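Local coordinates for protein Crov588 (Cafeteriavirus, PDB 6NYR) that is of unknown function but folds into a circular leucine-rich-repeat ring built from FNIP repeats, and may therefore serve as a binding scaffold, at residues Leu271-Thr276 and Leu293-Thr298; Ser318-Thr323 and Pro338-His343; Ser538-Thr543 and Ser560-Glu565; Leu165-Phe170 and Ser186-Glu191. All blocks are in the same frame, centred on the assembly; numbering follows the deposited sequence.

Contact 1: residues Leu271-Thr276 and Leu293-Thr298; sequences LPNSLT and LPNSLT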
loop_
_atom_site.group_PDB
_atom_site.type_symbol
_atom_site.label_atom_id
_atom_site.label_comp_id
_atom_site.label_asym_id
_atom_site.label_seq_id
_atom_site.Cartn_x
_atom_site.Cartn_y
_atom_site.Cartn_z
ATOM N N LEU A 271 4.629 -34.433 -5.497
ATOM C CA LEU A 271 4.016 -33.178 -5.907
ATOM C C LEU A 271 3.075 -33.430 -7.077
ATOM O O LEU A 271 3.523 -33.782 -8.171
ATOM C CB LEU A 271 5.090 -32.147 -6.288
ATOM C CG LEU A 271 6.044 -31.748 -5.167
ATOM C CD1 LEU A 271 7.124 -30.817 -5.693
ATOM C CD2 LEU A 271 5.283 -31.103 -4.025
ATOM N N PRO A 272 1.765 -33.266 -6.893
ATOM C CA PRO A 272 0.839 -33.555 -8.000
ATOM C C PRO A 272 1.089 -32.631 -9.181
ATOM O O PRO A 272 1.411 -31.456 -9.010
ATOM C CB PRO A 272 -0.547 -33.321 -7.389
ATOM C CG PRO A 272 -0.308 -32.369 -6.258
ATOM C CD PRO A 272 1.066 -32.703 -5.717
ATOM N N ASN A 273 0.939 -33.179 -10.389
ATOM C CA ASN A 273 1.220 -32.420 -11.601
ATOM C C ASN A 273 0.294 -31.227 -11.787
ATOM O O ASN A 273 0.565 -30.386 -12.653
ATOM C CB ASN A 273 1.120 -33.347 -12.816
ATOM C CG ASN A 273 2.337 -34.231 -12.973
ATOM O OD1 ASN A 273 3.464 -33.798 -12.726
ATOM N ND2 ASN A 273 2.121 -35.476 -13.385
ATOM N N SER A 274 -0.779 -31.126 -10.999
ATOM C CA SER A 274 -1.701 -30.005 -11.114
ATOM C C SER A 274 -1.155 -28.716 -10.511
ATOM O O SER A 274 -1.678 -27.637 -10.816
ATOM C CB SER A 274 -3.025 -30.358 -10.428
ATOM O OG SER A 274 -2.788 -30.963 -9.162
ATOM N N LEU A 275 -0.127 -28.795 -9.672
ATOM C CA LEU A 275 0.340 -27.615 -8.955
ATOM C C LEU A 275 0.875 -26.561 -9.917
ATOM O O LEU A 275 1.710 -26.850 -10.779
ATOM C CB LEU A 275 1.428 -28.004 -7.952
ATOM C CG LEU A 275 0.980 -28.576 -6.609
ATOM C CD1 LEU A 275 2.188 -29.145 -5.857
ATOM C CD2 LEU A 275 0.273 -27.528 -5.763
ATOM N N THR A 276 0.394 -25.330 -9.754
ATOM C CA THR A 276 0.913 -24.185 -10.490
ATOM C C THR A 276 1.794 -23.281 -9.640
ATOM O O THR A 276 2.732 -22.675 -10.170
ATOM C CB THR A 276 -0.242 -23.358 -11.068
ATOM O OG1 THR A 276 -1.184 -23.052 -10.030
ATOM C CG2 THR A 276 -0.941 -24.123 -12.184
ATOM N N LEU A 293 9.464 -31.943 -9.575
ATOM C CA LEU A 293 8.585 -30.790 -9.672
ATOM C C LEU A 293 7.455 -31.071 -10.658
ATOM O O LEU A 293 7.677 -31.701 -11.698
ATOM C CB LEU A 293 9.373 -29.564 -10.117
ATOM C CG LEU A 293 10.427 -29.030 -9.144
ATOM C CD1 LEU A 293 11.184 -27.870 -9.761
ATOM C CD2 LEU A 293 9.767 -28.630 -7.839
ATOM N N PRO A 294 6.237 -30.618 -10.364
ATOM C CA PRO A 294 5.122 -30.875 -11.282
ATOM C C PRO A 294 5.341 -30.189 -12.622
ATOM O O PRO A 294 6.075 -29.206 -12.739
ATOM C CB PRO A 294 3.897 -30.305 -10.551
ATOM C CG PRO A 294 4.422 -29.462 -9.442
ATOM C CD PRO A 294 5.840 -29.860 -9.160
ATOM N N ASN A 295 4.684 -30.729 -13.646
ATOM C CA ASN A 295 4.837 -30.237 -15.009
ATOM C C ASN A 295 3.916 -29.067 -15.329
ATOM O O ASN A 295 4.043 -28.478 -16.407
ATOM C CB ASN A 295 4.597 -31.388 -15.992
ATOM C CG ASN A 295 3.256 -32.069 -15.783
ATOM O OD1 ASN A 295 2.321 -31.474 -15.245
ATOM N ND2 ASN A 295 3.165 -33.330 -16.191
ATOM N N SER A 296 3.005 -28.715 -14.425
ATOM C CA SER A 296 2.174 -27.531 -14.587
ATOM C C SER A 296 2.756 -26.295 -13.911
ATOM O O SER A 296 2.246 -25.191 -14.132
ATOM C CB SER A 296 0.772 -27.787 -14.013
ATOM O OG SER A 296 0.188 -28.939 -14.587
ATOM N N LEU A 297 3.804 -26.454 -13.106
ATOM C CA LEU A 297 4.307 -25.375 -12.267
ATOM C C LEU A 297 4.618 -24.129 -13.079
ATOM O O LEU A 297 5.385 -24.177 -14.045
ATOM C CB LEU A 297 5.559 -25.851 -11.528
ATOM C CG LEU A 297 6.026 -25.027 -10.334
ATOM C CD1 LEU A 297 4.996 -25.061 -9.220
ATOM C CD2 LEU A 297 7.373 -25.553 -9.837
ATOM N N THR A 298 4.029 -23.007 -12.670
ATOM C CA THR A 298 4.339 -21.717 -13.266
ATOM C C THR A 298 5.076 -20.784 -12.321
ATOM O O THR A 298 5.854 -19.945 -12.780
ATOM C CB THR A 298 3.058 -21.015 -13.736
ATOM O OG1 THR A 298 2.189 -20.797 -12.621
ATOM C CG2 THR A 298 2.346 -21.864 -14.785
#

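Contact 2: residues Ser318-Thr323 and Pro338-His343; sequences SLTHLT and PNSLTH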
loop_
_atom_site.group_PDB
_atom_site.type_symbol
_atom_site.label_atom_id
_atom_site.label_comp_id
_atom_site.label_asym_id
_atom_site.label_seq_id
_atom_site.Cartn_x
_atom_site.Cartn_y
_atom_site.Cartn_z
ATOM N N SER A 318 7.160 -25.517 -17.977
ATOM C CA SER A 318 6.039 -24.624 -17.727
ATOM C C SER A 318 6.409 -23.412 -16.882
ATOM O O SER A 318 5.657 -22.432 -16.872
ATOM C CB SER A 318 4.915 -25.400 -17.032
ATOM O OG SER A 318 5.426 -26.150 -15.936
ATOM N N LEU A 319 7.550 -23.440 -16.200
ATOM C CA LEU A 319 7.854 -22.414 -15.212
ATOM C C LEU A 319 8.039 -21.053 -15.868
ATOM O O LEU A 319 8.813 -20.903 -16.819
ATOM C CB LEU A 319 9.111 -22.787 -14.429
ATOM C CG LEU A 319 9.364 -21.982 -13.152
ATOM C CD1 LEU A 319 8.364 -22.334 -12.073
ATOM C CD2 LEU A 319 10.794 -22.212 -12.670
ATOM N N THR A 320 7.318 -20.059 -15.347
ATOM C CA THR A 320 7.424 -18.684 -15.810
ATOM C C THR A 320 8.039 -17.749 -14.782
ATOM O O THR A 320 8.684 -16.770 -15.163
ATOM C CB THR A 320 6.041 -18.135 -16.191
ATOM O OG1 THR A 320 5.194 -18.120 -15.033
ATOM C CG2 THR A 320 5.401 -18.990 -17.276
ATOM N N HIS A 321 7.855 -18.028 -13.493
ATOM C CA HIS A 321 8.321 -17.154 -12.423
ATOM C C HIS A 321 9.174 -17.960 -11.456
ATOM O O HIS A 321 8.729 -18.990 -10.940
ATOM C CB HIS A 321 7.136 -16.512 -11.697
ATOM C CG HIS A 321 6.410 -15.495 -12.521
ATOM N ND1 HIS A 321 5.578 -15.842 -13.564
ATOM C CD2 HIS A 321 6.417 -14.143 -12.479
ATOM C CE1 HIS A 321 5.091 -14.747 -14.118
ATOM N NE2 HIS A 321 5.585 -13.701 -13.479
ATOM N N LEU A 322 10.407 -17.505 -11.242
ATOM C CA LEU A 322 11.330 -18.130 -10.304
ATOM C C LEU A 322 11.913 -17.065 -9.387
ATOM O O LEU A 322 12.423 -16.045 -9.862
ATOM C CB LEU A 322 12.450 -18.864 -11.039
ATOM C CG LEU A 322 13.590 -19.398 -10.172
ATOM C CD1 LEU A 322 13.084 -20.402 -9.162
ATOM C CD2 LEU A 322 14.669 -20.020 -11.061
ATOM N N THR A 323 11.832 -17.301 -8.080
ATOM C CA THR A 323 12.321 -16.354 -7.084
ATOM C C THR A 323 13.173 -17.093 -6.063
ATOM O O THR A 323 12.697 -18.031 -5.414
ATOM C CB THR A 323 11.163 -15.636 -6.381
ATOM O OG1 THR A 323 10.352 -14.968 -7.355
ATOM C CG2 THR A 323 11.698 -14.630 -5.372
ATOM N N PRO A 338 14.501 -23.126 -17.659
ATOM C CA PRO A 338 13.700 -23.544 -18.814
ATOM C C PRO A 338 13.451 -22.375 -19.754
ATOM O O PRO A 338 13.556 -21.204 -19.383
ATOM C CB PRO A 338 12.393 -24.053 -18.195
ATOM C CG PRO A 338 12.289 -23.335 -16.885
ATOM C CD PRO A 338 13.706 -23.075 -16.412
ATOM N N ASN A 339 13.110 -22.715 -20.997
ATOM C CA ASN A 339 12.914 -21.716 -22.042
ATOM C C ASN A 339 11.576 -21.001 -21.918
ATOM O O ASN A 339 11.248 -20.168 -22.769
ATOM C CB ASN A 339 13.075 -22.359 -23.417
ATOM C CG ASN A 339 14.487 -22.210 -23.952
ATOM O OD1 ASN A 339 15.091 -21.137 -23.851
ATOM N ND2 ASN A 339 15.028 -23.288 -24.508
ATOM N N SER A 340 10.798 -21.319 -20.888
ATOM C CA SER A 340 9.546 -20.638 -20.599
ATOM C C SER A 340 9.712 -19.489 -19.614
ATOM O O SER A 340 8.799 -18.666 -19.485
ATOM C CB SER A 340 8.540 -21.651 -20.028
ATOM O OG SER A 340 7.384 -21.019 -19.509
ATOM N N LEU A 341 10.858 -19.399 -18.947
ATOM C CA LEU A 341 11.012 -18.482 -17.829
ATOM C C LEU A 341 11.017 -17.036 -18.305
ATOM O O LEU A 341 11.820 -16.656 -19.162
ATOM C CB LEU A 341 12.300 -18.792 -17.074
ATOM C CG LEU A 341 12.431 -18.225 -15.661
ATOM C CD1 LEU A 341 11.448 -18.908 -14.725
ATOM C CD2 LEU A 341 13.863 -18.372 -15.163
ATOM N N THR A 342 10.137 -16.223 -17.721
ATOM C CA THR A 342 10.094 -14.798 -18.015
ATOM C C THR A 342 10.557 -13.926 -16.859
ATOM O O THR A 342 11.056 -12.823 -17.092
ATOM C CB THR A 342 8.671 -14.357 -18.386
ATOM O OG1 THR A 342 7.786 -14.617 -17.288
ATOM C CG2 THR A 342 8.182 -15.088 -19.624
ATOM N N HIS A 343 10.410 -14.398 -15.622
ATOM C CA HIS A 343 10.732 -13.603 -14.443
ATOM C C HIS A 343 11.711 -14.385 -13.585
ATOM O O HIS A 343 11.415 -15.511 -13.167
ATOM C CB HIS A 343 9.460 -13.257 -13.661
ATOM C CG HIS A 343 8.551 -12.312 -14.387
ATOM N ND1 HIS A 343 7.785 -12.700 -15.464
ATOM C CD2 HIS A 343 8.303 -10.993 -14.203
ATOM C CE1 HIS A 343 7.095 -11.664 -15.907
ATOM N NE2 HIS A 343 7.391 -10.617 -15.159
#

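Contact 3: residues Ser538-Thr543 and Ser560-Glu565; sequences SLTHLT and SLTHLE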
loop_
_atom_site.group_PDB
_atom_site.type_symbol
_atom_site.label_atom_id
_atom_site.label_comp_id
_atom_site.label_asym_id
_atom_site.label_seq_id
_atom_site.Cartn_x
_atom_site.Cartn_y
_atom_site.Cartn_z
ATOM N N SER A 538 4.960 27.684 -20.007
ATOM C CA SER A 538 4.178 26.460 -19.935
ATOM C C SER A 538 3.998 25.955 -18.513
ATOM O O SER A 538 3.265 24.983 -18.304
ATOM C CB SER A 538 4.849 25.364 -20.765
ATOM O OG SER A 538 6.212 25.234 -20.397
ATOM N N LEU A 539 4.641 26.587 -17.539
ATOM C CA LEU A 539 4.751 26.021 -16.203
ATOM C C LEU A 539 3.454 26.190 -15.430
ATOM O O LEU A 539 2.936 27.303 -15.295
ATOM C CB LEU A 539 5.904 26.685 -15.452
ATOM C CG LEU A 539 6.389 25.986 -14.184
ATOM C CD1 LEU A 539 7.214 24.758 -14.523
ATOM C CD2 LEU A 539 7.187 26.961 -13.330
ATOM N N THR A 540 2.936 25.073 -14.922
ATOM C CA THR A 540 1.722 25.059 -14.120
ATOM C C THR A 540 1.966 24.778 -12.645
ATOM O O THR A 540 1.164 25.202 -11.809
ATOM C CB THR A 540 0.750 23.996 -14.656
ATOM O OG1 THR A 540 1.341 22.695 -14.510
ATOM C CG2 THR A 540 0.417 24.249 -16.116
ATOM N N HIS A 541 3.048 24.082 -12.302
ATOM C CA HIS A 541 3.307 23.653 -10.934
ATOM C C HIS A 541 4.698 24.118 -10.532
ATOM O O HIS A 541 5.684 23.792 -11.205
ATOM C CB HIS A 541 3.175 22.135 -10.805
ATOM C CG HIS A 541 1.766 21.646 -10.912
ATOM N ND1 HIS A 541 1.053 21.683 -12.091
ATOM C CD2 HIS A 541 0.934 21.115 -9.985
ATOM C CE1 HIS A 541 -0.158 21.197 -11.886
ATOM N NE2 HIS A 541 -0.255 20.842 -10.616
ATOM N N LEU A 542 4.774 24.889 -9.447
ATOM C CA LEU A 542 6.041 25.408 -8.943
ATOM C C LEU A 542 6.095 25.163 -7.443
ATOM O O LEU A 542 5.225 25.634 -6.703
ATOM C CB LEU A 542 6.190 26.898 -9.255
ATOM C CG LEU A 542 7.502 27.546 -8.806
ATOM C CD1 LEU A 542 8.689 26.869 -9.481
ATOM C CD2 LEU A 542 7.503 29.044 -9.090
ATOM N N THR A 543 7.109 24.429 -6.999
ATOM C CA THR A 543 7.286 24.103 -5.590
ATOM C C THR A 543 8.664 24.571 -5.141
ATOM O O THR A 543 9.682 24.124 -5.682
ATOM C CB THR A 543 7.123 22.599 -5.348
ATOM O OG1 THR A 543 5.755 22.227 -5.554
ATOM C CG2 THR A 543 7.548 22.233 -3.931
ATOM N N SER A 560 0.943 31.022 -16.948
ATOM C CA SER A 560 0.336 29.702 -17.001
ATOM C C SER A 560 0.210 29.041 -15.634
ATOM O O SER A 560 -0.451 28.002 -15.521
ATOM C CB SER A 560 1.164 28.790 -17.909
ATOM O OG SER A 560 2.537 28.869 -17.557
ATOM N N LEU A 561 0.817 29.614 -14.600
ATOM C CA LEU A 561 0.968 28.914 -13.333
ATOM C C LEU A 561 -0.373 28.758 -12.627
ATOM O O LEU A 561 -1.137 29.719 -12.495
ATOM C CB LEU A 561 1.945 29.666 -12.435
ATOM C CG LEU A 561 2.619 28.855 -11.331
ATOM C CD1 LEU A 561 3.695 27.947 -11.902
ATOM C CD2 LEU A 561 3.190 29.783 -10.269
ATOM N N THR A 562 -0.656 27.538 -12.180
ATOM C CA THR A 562 -1.872 27.244 -11.440
ATOM C C THR A 562 -1.615 26.834 -9.995
ATOM O O THR A 562 -2.440 27.128 -9.124
ATOM C CB THR A 562 -2.651 26.116 -12.131
ATOM O OG1 THR A 562 -1.798 24.974 -12.291
ATOM C CG2 THR A 562 -3.146 26.559 -13.500
ATOM N N HIS A 563 -0.489 26.176 -9.719
ATOM C CA HIS A 563 -0.203 25.612 -8.402
ATOM C C HIS A 563 1.139 26.135 -7.913
ATOM O O HIS A 563 2.177 25.860 -8.524
ATOM C CB HIS A 563 -0.189 24.081 -8.459
ATOM C CG HIS A 563 -1.505 23.482 -8.843
ATOM N ND1 HIS A 563 -2.134 23.767 -10.036
ATOM C CD2 HIS A 563 -2.321 22.629 -8.181
ATOM C CE1 HIS A 563 -3.280 23.109 -10.094
ATOM N NE2 HIS A 563 -3.414 22.410 -8.981
ATOM N N LEU A 564 1.118 26.880 -6.808
ATOM C CA LEU A 564 2.327 27.458 -6.235
ATOM C C LEU A 564 2.445 27.070 -4.770
ATOM O O LEU A 564 1.524 27.307 -3.984
ATOM C CB LEU A 564 2.324 28.984 -6.376
ATOM C CG LEU A 564 3.494 29.718 -5.724
ATOM C CD1 LEU A 564 4.828 29.208 -6.240
ATOM C CD2 LEU A 564 3.364 31.223 -5.961
ATOM N N GLU A 565 3.585 26.487 -4.410
ATOM C CA GLU A 565 3.865 26.091 -3.031
ATOM C C GLU A 565 5.191 26.709 -2.605
ATOM O O GLU A 565 6.242 26.381 -3.169
ATOM C CB GLU A 565 3.907 24.569 -2.877
ATOM C CG GLU A 565 4.248 24.106 -1.465
ATOM C CD GLU A 565 4.242 22.593 -1.315
ATOM O OE1 GLU A 565 3.829 21.902 -2.271
ATOM O OE2 GLU A 565 4.676 22.096 -0.251
#

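Contact 4: residues Leu165-Phe170 and Ser186-Glu191; sequences LTHLSF and SLTYLE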
loop_
_atom_site.group_PDB
_atom_site.type_symbol
_atom_site.label_atom_id
_atom_site.label_comp_id
_atom_site.label_asym_id
_atom_site.label_seq_id
_atom_site.Cartn_x
_atom_site.Cartn_y
_atom_site.Cartn_z
ATOM N N LEU A 165 -22.532 -24.863 6.670
ATOM C CA LEU A 165 -21.335 -24.060 6.876
ATOM C C LEU A 165 -20.351 -24.236 5.726
ATOM O O LEU A 165 -20.061 -25.360 5.305
ATOM C CB LEU A 165 -20.673 -24.457 8.193
ATOM C CG LEU A 165 -19.754 -23.457 8.888
ATOM C CD1 LEU A 165 -20.557 -22.355 9.554
ATOM C CD2 LEU A 165 -18.867 -24.182 9.897
ATOM N N THR A 166 -19.839 -23.115 5.220
ATOM C CA THR A 166 -18.812 -23.124 4.187
ATOM C C THR A 166 -17.457 -22.624 4.669
ATOM O O THR A 166 -16.431 -23.032 4.117
ATOM C CB THR A 166 -19.241 -22.263 2.986
ATOM O OG1 THR A 166 -19.512 -20.926 3.426
ATOM C CG2 THR A 166 -20.469 -22.841 2.310
ATOM N N HIS A 167 -17.424 -21.757 5.680
ATOM C CA HIS A 167 -16.192 -21.116 6.128
ATOM C C HIS A 167 -16.058 -21.287 7.632
ATOM O O HIS A 167 -16.950 -20.883 8.387
ATOM C CB HIS A 167 -16.178 -19.632 5.749
ATOM C CG HIS A 167 -16.009 -19.386 4.282
ATOM N ND1 HIS A 167 -16.964 -19.735 3.351
ATOM C CD2 HIS A 167 -14.986 -18.839 3.583
ATOM C CE1 HIS A 167 -16.540 -19.406 2.144
ATOM N NE2 HIS A 167 -15.342 -18.861 2.257
ATOM N N LEU A 168 -14.949 -21.884 8.060
ATOM C CA LEU A 168 -14.667 -22.120 9.468
ATOM C C LEU A 168 -13.238 -21.699 9.774
ATOM O O LEU A 168 -12.298 -22.162 9.120
ATOM C CB LEU A 168 -14.862 -23.596 9.828
ATOM C CG LEU A 168 -14.510 -23.993 11.266
ATOM C CD1 LEU A 168 -15.490 -23.344 12.237
ATOM C CD2 LEU A 168 -14.476 -25.504 11.435
ATOM N N SER A 169 -13.078 -20.830 10.769
ATOM C CA SER A 169 -11.767 -20.332 11.170
ATOM C C SER A 169 -11.643 -20.439 12.682
ATOM O O SER A 169 -12.431 -19.833 13.417
ATOM C CB SER A 169 -11.556 -18.882 10.725
ATOM O OG SER A 169 -11.786 -18.737 9.335
ATOM N N PHE A 170 -10.652 -21.196 13.140
ATOM C CA PHE A 170 -10.357 -21.313 14.557
ATOM C C PHE A 170 -9.355 -20.248 14.984
ATOM O O PHE A 170 -8.563 -19.753 14.176
ATOM C CB PHE A 170 -9.791 -22.695 14.875
ATOM C CG PHE A 170 -10.788 -23.799 14.761
ATOM C CD1 PHE A 170 -11.651 -24.074 15.809
ATOM C CD2 PHE A 170 -10.856 -24.578 13.620
ATOM C CE1 PHE A 170 -12.563 -25.099 15.718
ATOM C CE2 PHE A 170 -11.774 -25.604 13.525
ATOM C CZ PHE A 170 -12.626 -25.861 14.576
ATOM N N SER A 186 -20.496 -29.517 3.467
ATOM C CA SER A 186 -20.522 -28.299 2.672
ATOM C C SER A 186 -19.282 -27.431 2.839
ATOM O O SER A 186 -19.139 -26.444 2.108
ATOM C CB SER A 186 -21.767 -27.481 3.045
ATOM O OG SER A 186 -21.869 -27.338 4.457
ATOM N N LEU A 187 -18.386 -27.777 3.756
ATOM C CA LEU A 187 -17.280 -26.895 4.104
ATOM C C LEU A 187 -16.283 -26.797 2.955
ATOM O O LEU A 187 -15.925 -27.799 2.329
ATOM C CB LEU A 187 -16.596 -27.409 5.367
ATOM C CG LEU A 187 -15.742 -26.434 6.171
ATOM C CD1 LEU A 187 -16.601 -25.337 6.777
ATOM C CD2 LEU A 187 -14.980 -27.182 7.263
ATOM N N THR A 188 -15.838 -25.572 2.680
ATOM C CA THR A 188 -14.894 -25.301 1.607
ATOM C C THR A 188 -13.615 -24.623 2.077
ATOM O O THR A 188 -12.551 -24.882 1.508
ATOM C CB THR A 188 -15.537 -24.404 0.537
ATOM O OG1 THR A 188 -15.849 -23.125 1.108
ATOM C CG2 THR A 188 -16.809 -25.030 -0.006
ATOM N N TYR A 189 -13.695 -23.751 3.082
ATOM C CA TYR A 189 -12.537 -23.070 3.653
ATOM C C TYR A 189 -12.389 -23.508 5.106
ATOM O O TYR A 189 -13.322 -23.348 5.900
ATOM C CB TYR A 189 -12.700 -21.545 3.577
ATOM C CG TYR A 189 -12.510 -20.936 2.207
ATOM C CD1 TYR A 189 -13.272 -21.356 1.124
ATOM C CD2 TYR A 189 -11.587 -19.919 2.002
ATOM C CE1 TYR A 189 -13.104 -20.795 -0.129
ATOM C CE2 TYR A 189 -11.413 -19.350 0.752
ATOM C CZ TYR A 189 -12.174 -19.789 -0.307
ATOM O OH TYR A 189 -12.000 -19.224 -1.549
ATOM N N LEU A 190 -11.223 -24.049 5.454
ATOM C CA LEU A 190 -10.918 -24.432 6.831
ATOM C C LEU A 190 -9.587 -23.812 7.217
ATOM O O LEU A 190 -8.581 -24.017 6.526
ATOM C CB LEU A 190 -10.874 -25.952 6.995
ATOM C CG LEU A 190 -10.518 -26.490 8.386
ATOM C CD1 LEU A 190 -11.435 -25.923 9.459
ATOM C CD2 LEU A 190 -10.562 -28.022 8.406
ATOM N N GLU A 191 -9.581 -23.043 8.304
ATOM C CA GLU A 191 -8.360 -22.441 8.821
ATOM C C GLU A 191 -8.198 -22.779 10.295
ATOM O O GLU A 191 -9.056 -22.431 11.113
ATOM C CB GLU A 191 -8.353 -20.921 8.636
ATOM C CG GLU A 191 -7.060 -20.292 9.139
ATOM C CD GLU A 191 -6.929 -18.826 8.802
ATOM O OE1 GLU A 191 -7.742 -18.319 8.002
ATOM O OE2 GLU A 191 -6.006 -18.181 9.344
#

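Contact 1: residues Leu271-Thr276 and Leu293-Thr298
Leu271 holds CG opposite its carbonyl carbon (chi1 -62°), which lays CD1 against CD2 of Leu293, the two side chains running the same way. Leu297 swings CG to the far side from its backbone nitrogen (chi1 -164°), and its CD1 comes to 3.4 Å from Thr276 O. Both segments read LPNSLT and occupy the same place in successive coils of a leucine-rich-repeat solenoid, just ahead of the inner strands; Pro272 to Leu275 forms a type I turn.

Pro294 is the wedge between the coils. Its CD meets Leu271 CB at 3.7 Å, its CG meets Leu275 CB at 3.6 Å, and its CB presses on the carbonyl of the turn, 3.1 Å from Pro272 O. Ile278 of the strand 277-279 backs this apolar cluster, touching Leu271, Pro294 and Leu297. On the solvent side the amide planes of Asn273 and Asn295 stack, 23° apart, and the backbone Asn295 N gives a weak bond to Asn273 OD1. Thr276 turns its own hydroxyl back to Thr254 O in the preceding coil. Its carbonyl faces forward: Thr298 N reaches Thr276 O at 2.8 Å, in the carbonyl plane and on a lone pair.

Contact 2: residues Ser318-Thr323 and Pro338-His343
His321 and His343 stack one upon the other as offset, nearly parallel imidazoles, centroids 4.1 Å apart and planes 12° from each other. They share one conformation: each CG stands opposite its carbonyl carbon, with chi1 of -70° and -68°, and so the two rings leave the two paired positions of the parallel bridge in the same direction. NE2 of His321 lies over the face of the His343 ring, toward its rim.

A threonine fixes each ring from the edge. His321 ND1 donates in the ring plane to Thr320 OG1 at 2.7 Å, and that hydroxyl is bonded in turn to Thr298 O; His343 ND1 pairs with Thr342 OG1 at 2.6 Å. Between the coils, Thr320 O takes both His343 N and Thr342 N, each at 3.0 Å, while His343 O receives Leu322 N. Ser340 carries OG away from its backbone nitrogen and bonds Leu319 O at 3.0 Å, approaching well above the carbonyl plane. On the buried side Leu341 CD1 touches Leu319 CD2 at 3.9 Å and also packs on Leu322 CB.

His299 and His365 carry the stack on to either neighbour, a ladder of like rings from equivalent positions of successive repeats. Like rings this close would be expected to disfavour positive charge on neighbours together, consistent with largely neutral imidazoles clamped by threonine.

Contact 3: residues Ser538-Thr543 and Ser560-Glu565
Ser538 brings its carbonyl carbon up to OG of Ser560, 3.4 Å away, while its own hydroxyl bonds backward to Leu517 O. At Leu539 the carbonyl oxygen stands 2.8 Å from the same Ser560 OG, whose single proton may serve either this oxygen or Asn537 O; Leu539 CD2 meanwhile lies alongside Leu561 CD1. Thr540 O accepts two backbone donors, His563 N at 2.8 Å, almost straight out from the carbonyl, and Thr562 N, well off its axis.

His541 follows with its ring over that of His563, an offset stack with planes 16° apart. NE2 of His541 sits 3.4 Å above the centre of the His563 ring, and His563 CB makes a CH-pi contact with the His541 face. Leu542 uses both ends of its backbone, N to His563 O and O from Glu565 N, each at 2.9 Å. With CG anti to its nitrogen (chi1 -178°), it points into the core of the coil and sets CD2 beside Leu564 CD1 at 3.9 Å. Thr543 closes the segment next to the extended Glu565 on the histidine face. Short parallel strands in exact register, leucines toward the core, polar groups on the opposite face, are the signature of the leucine-rich-repeat solenoid.

Contact 4: residues Leu165-Phe170 and Ser186-Glu191
Leu187 pushes its CD1 methyl into a hollow walled by Leu165 CD2 at 4.0 Å, Leu168 CB at 3.9 Å and the Thr166 carbonyl, whose O is 3.5 Å away. Leu190 repeats the move one notch further on: its CD1 packs against Leu168 CD2, at 3.7 Å, and also meets the edge of the Phe170 ring, at CE2. Both leucines hold CG anti to the backbone nitrogen (chi1 -160° for Leu187), and each is thereby leaned toward the coil before it.

This is the inner seam of the leucine-rich-repeat ring, where parallel strands 167-169 and 189-191 run only 3° from alignment and the leucines of the second coil lean into the gaps of the first. Phe170 extends the core beyond the strand, its ring almost parallel to those of Phe148 and Phe192, and its N bonds straight to Glu191 O at 2.9 Å.

On the other face, Tyr189, in the conformer described, makes an offset stack with His167, planes 21° apart and NE2 of His167 over the tyrosine face toward the rim; a second conformer is modelled, so the ring's place is less certain. Beneath this pair Thr166 O is gripped three times, by Tyr189 N, Thr188 N and Thr188 OG1. Ser169 OG fits beside the first carbon of the Glu191 side chain, 4.1 Å from CB.

All four contacts join one coil to the next around the same ring, at different points of its circumference. Contacts 1 and 2 are neighbours, centres 13 Å apart, and they touch: Ser318 OG of contact 2 lies 2.7 Å from both Leu297 O and Asn295 O of contact 1, its one proton probably shared. Contact 4 comes earlier in the chain, its centre about 26 Å from that of contact 1 and 34 Å from that of contact 2. Contact 3 faces contacts 1 and 4 from the opposite side of the chain's centre, with centres about 55 and 56 Å away. Contact 1 samples the turn before the strands, whereas contacts 3 and 4 take in the paired strands themselves.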